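Local atomic coordinates of avirulence protein AvrP123 (Melampsora lini, PDB entry 5VJJ), a protein that is a zinc-binding flax-rust effector that is recognised by the flax disease resistance protein P and may act in the plant nucleus. Residues V13-C16 with L17-I21; Q74-C77 with Q78-H81. All blocks are in the same frame, centred on the assembly; numbering follows the deposited sequence.

Contact 1 of 2, residues V13-C16 with L17-I21; sequences VVQC and LCRRI. With ZN (zinc ion), chain C.
C16 and C18 turn their thiolates onto one zinc ion, at 2.4 Å from C16 SG and 2.3 Å from C18 SG, and reach it by different rotations. In C16 the sulfur stands anti to the backbone N (chi1 174°), whereas C18 SG sits between its own N and carbonyl carbon (chi1 78°). C16 SG accepts one N-H and C18 SG two: C18 N points almost straight at C16 SG over 3.5 Å, while C18 SG takes both R20 N and, in the guanidinium plane, R20 NH1 at 3.6 Å. These donors would be expected to offset part of the thiolate charge. The backbone fixes the curve, through R19 N to C16 O and C16 N to R20 O. The extended Q15 chain runs beside R19, and its NE2 meets a lone pair of R19 O at 2.8 Å, the oxygen only 10° out of the amide plane. Further back, V13 CB lies 3.9 Å from I21 CG2, a single apolar touch between two exposed branched chains set at a slant to each other. The loop C16-R20, which opens with a type I turn from C16 to R19, connects antiparallel strands 13-15 and 21-23 and supplies half of a Cys4 zinc site that C58 and C61 complete.

Contact 2 of 2, residues Q74-C77 with Q78-H81; sequences QGTC and QQVH. With ZN (zinc ion), chain E.
T76 and Q79 form a capping box at the start of helix 77-80, and their reciprocal bonds are the evidence. Q79 N donates to T76 OG1 over 3.3 Å; in return, T76 N donates to Q79 OE1 at 2.6 Å, approaching in the carbonyl plane of the amide. The threonine hydroxyl is placed for this by a chi1 of 69°, between its backbone N and carbonyl carbon, and it also makes a weak bond to Q79 OE1. This polar clasp lies on the exposed side of the turn, where Q78 keeps only CB near T76 OG1 and the end of its chain leads off. The packed side is different in character. V80 is buried; its CG2 comes within 3.8 Å of G75 N, and the V80 side chain also packs on L37. T76 O, 3.0 Å from V80 N, closes the first helical turn. Beyond it the chain leaves helical geometry at H81, whose N still bonds to C77 O. C77 SG, at 2.3 Å, and H81 NE2 bind the zinc ion, C39 and C41 completing the site, and Y43 stacks with the imidazole. The carbonyl oxygen C77 O lies over the centre of one face of the H81 ring, 3.3 Å above its plane.

Overall arrangement
Contact 1 precedes contact 2 along the chain, and the two lie on opposite sides of its centre, with centres 30 Å apart and nearest atoms about 17 Å apart. They share no strand or helix. The three-stranded antiparallel sheet 29-30, 51-58 and 64-69 comes between them in sequence: contact 1 packs directly on it, V14, C16 and L17 touching Y56 and C16 and L17 touching R64, whereas contact 2 follows its last strand through a loop. Each contact gives two ligands to a separate zinc ion, tying its end of the chain to residues distant in sequence. A further zinc ion is held by C33, C47, C69 and H73. With almost no helix and only two small sheets, this fold probably depends on its three zinc ions for stability.

Contact 1 of 2, residues V13-C16 with L17-I21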
# COMPACT_ATOMS: atom_id res chain seq x y z
N VAL A 13 4.76 -3.53 -13.39
CA VAL A 13 5.18 -4.68 -12.62
C VAL A 13 5.43 -4.22 -11.19
O VAL A 13 5.61 -3.03 -10.92
CB VAL A 13 6.43 -5.36 -13.21
CG1 VAL A 13 6.12 -5.90 -14.60
CG2 VAL A 13 7.60 -4.39 -13.26
N VAL A 14 5.44 -5.18 -10.27
CA VAL A 14 5.60 -4.88 -8.85
C VAL A 14 6.31 -6.05 -8.19
O VAL A 14 6.29 -7.18 -8.69
CB VAL A 14 4.23 -4.61 -8.17
CG1 VAL A 14 3.38 -5.88 -8.12
CG2 VAL A 14 4.41 -4.02 -6.79
N GLN A 15 6.97 -5.77 -7.08
CA GLN A 15 7.57 -6.81 -6.26
C GLN A 15 6.51 -7.42 -5.35
O GLN A 15 5.87 -6.71 -4.57
CB GLN A 15 8.73 -6.25 -5.45
CG GLN A 15 9.51 -7.31 -4.69
CD GLN A 15 10.89 -6.85 -4.27
OE1 GLN A 15 11.10 -5.67 -3.96
NE2 GLN A 15 11.85 -7.77 -4.25
N CYS A 16 6.29 -8.73 -5.48
CA CYS A 16 5.37 -9.42 -4.60
C CYS A 16 5.96 -9.51 -3.19
O CYS A 16 7.15 -9.29 -2.97
CB CYS A 16 5.07 -10.83 -5.15
SG CYS A 16 4.07 -11.90 -4.06
N LEU A 17 5.10 -9.83 -2.22
CA LEU A 17 5.57 -9.97 -0.85
C LEU A 17 6.61 -11.07 -0.72
O LEU A 17 7.44 -11.03 0.19
CB LEU A 17 4.40 -10.24 0.08
CG LEU A 17 3.38 -9.11 0.18
CD1 LEU A 17 2.17 -9.57 0.98
CD2 LEU A 17 4.00 -7.87 0.79
N CYS A 18 6.58 -12.07 -1.61
CA CYS A 18 7.63 -13.07 -1.65
C CYS A 18 8.90 -12.56 -2.31
O CYS A 18 9.89 -13.30 -2.38
CB CYS A 18 7.14 -14.32 -2.39
SG CYS A 18 7.11 -14.16 -4.18
N ARG A 19 8.90 -11.31 -2.79
CA ARG A 19 10.00 -10.55 -3.36
C ARG A 19 10.20 -10.82 -4.85
O ARG A 19 11.01 -10.14 -5.48
CB ARG A 19 11.34 -10.78 -2.62
CG ARG A 19 11.34 -10.23 -1.21
CD ARG A 19 12.71 -10.25 -0.55
NE ARG A 19 13.10 -11.58 -0.10
CZ ARG A 19 14.00 -12.37 -0.69
NH1 ARG A 19 14.63 -11.97 -1.80
NH2 ARG A 19 14.27 -13.56 -0.18
N ARG A 20 9.47 -11.76 -5.45
CA ARG A 20 9.54 -11.94 -6.90
C ARG A 20 8.85 -10.77 -7.60
O ARG A 20 8.01 -10.07 -7.03
CB ARG A 20 8.88 -13.26 -7.31
CG ARG A 20 9.72 -14.49 -7.01
CD ARG A 20 8.91 -15.75 -7.22
NE ARG A 20 9.69 -16.95 -6.95
CZ ARG A 20 9.78 -17.54 -5.76
NH1 ARG A 20 9.13 -17.05 -4.71
NH2 ARG A 20 10.52 -18.63 -5.63
N ILE A 21 9.21 -10.58 -8.87
CA ILE A 21 8.58 -9.54 -9.68
C ILE A 21 7.30 -10.10 -10.29
O ILE A 21 7.30 -11.18 -10.90
CB ILE A 21 9.55 -9.04 -10.77
CG1 ILE A 21 10.86 -8.54 -10.13
CG2 ILE A 21 8.91 -7.94 -11.59
CD1 ILE A 21 10.69 -7.43 -9.11
ZN ZN C . 4.89 -13.96 -4.89

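Contact 2 of 2, residues Q74-C77 with Q78-H81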
# COMPACT_ATOMS: atom_id res chain seq x y z
N GLN A 74 4.20 6.05 12.70
CA GLN A 74 4.90 6.17 13.97
C GLN A 74 5.72 7.45 13.98
O GLN A 74 6.21 7.90 12.94
CB GLN A 74 5.83 4.98 14.24
CG GLN A 74 5.13 3.66 14.49
CD GLN A 74 6.07 2.58 14.99
OE1 GLN A 74 7.21 2.86 15.35
NE2 GLN A 74 5.59 1.34 15.01
N GLY A 75 5.87 8.03 15.16
CA GLY A 75 6.68 9.22 15.32
C GLY A 75 6.10 10.12 16.39
O GLY A 75 5.30 9.69 17.22
N THR A 76 6.52 11.38 16.35
CA THR A 76 6.07 12.35 17.34
C THR A 76 4.61 12.71 17.09
O THR A 76 4.01 12.35 16.07
CB THR A 76 6.93 13.62 17.29
OG1 THR A 76 6.69 14.32 16.06
CG2 THR A 76 8.41 13.27 17.40
N CYS A 77 4.03 13.44 18.04
CA CYS A 77 2.66 13.89 17.90
C CYS A 77 2.50 14.83 16.71
O CYS A 77 1.46 14.84 16.06
CB CYS A 77 2.20 14.58 19.19
SG CYS A 77 1.99 13.44 20.57
N GLN A 78 3.53 15.63 16.41
CA GLN A 78 3.46 16.54 15.28
C GLN A 78 3.50 15.79 13.95
O GLN A 78 2.85 16.21 12.98
CB GLN A 78 4.60 17.56 15.36
CG GLN A 78 4.63 18.57 14.22
CD GLN A 78 3.39 19.44 14.17
OE1 GLN A 78 2.66 19.55 15.16
NE2 GLN A 78 3.14 20.05 13.02
N GLN A 79 4.25 14.69 13.89
CA GLN A 79 4.38 13.93 12.65
C GLN A 79 3.14 13.09 12.37
O GLN A 79 2.66 13.05 11.23
CB GLN A 79 5.62 13.05 12.72
CG GLN A 79 6.91 13.84 12.90
CD GLN A 79 8.06 12.98 13.42
OE1 GLN A 79 7.88 12.17 14.33
NE2 GLN A 79 9.24 13.17 12.84
N VAL A 80 2.60 12.41 13.38
CA VAL A 80 1.46 11.53 13.17
C VAL A 80 0.17 12.32 12.97
O VAL A 80 -0.57 12.10 12.01
CB VAL A 80 1.33 10.53 14.33
CG1 VAL A 80 0.04 9.74 14.23
CG2 VAL A 80 2.52 9.58 14.35
N HIS A 81 -0.13 13.25 13.89
CA HIS A 81 -1.40 13.98 13.89
C HIS A 81 -1.13 15.47 14.02
O HIS A 81 -1.19 16.03 15.13
CB HIS A 81 -2.32 13.48 15.01
CG HIS A 81 -1.60 13.20 16.30
ND1 HIS A 81 -1.51 14.13 17.32
CD2 HIS A 81 -0.94 12.10 16.73
CE1 HIS A 81 -0.83 13.60 18.32
NE2 HIS A 81 -0.47 12.38 17.99
ZN ZN E . 0.07 12.47 19.83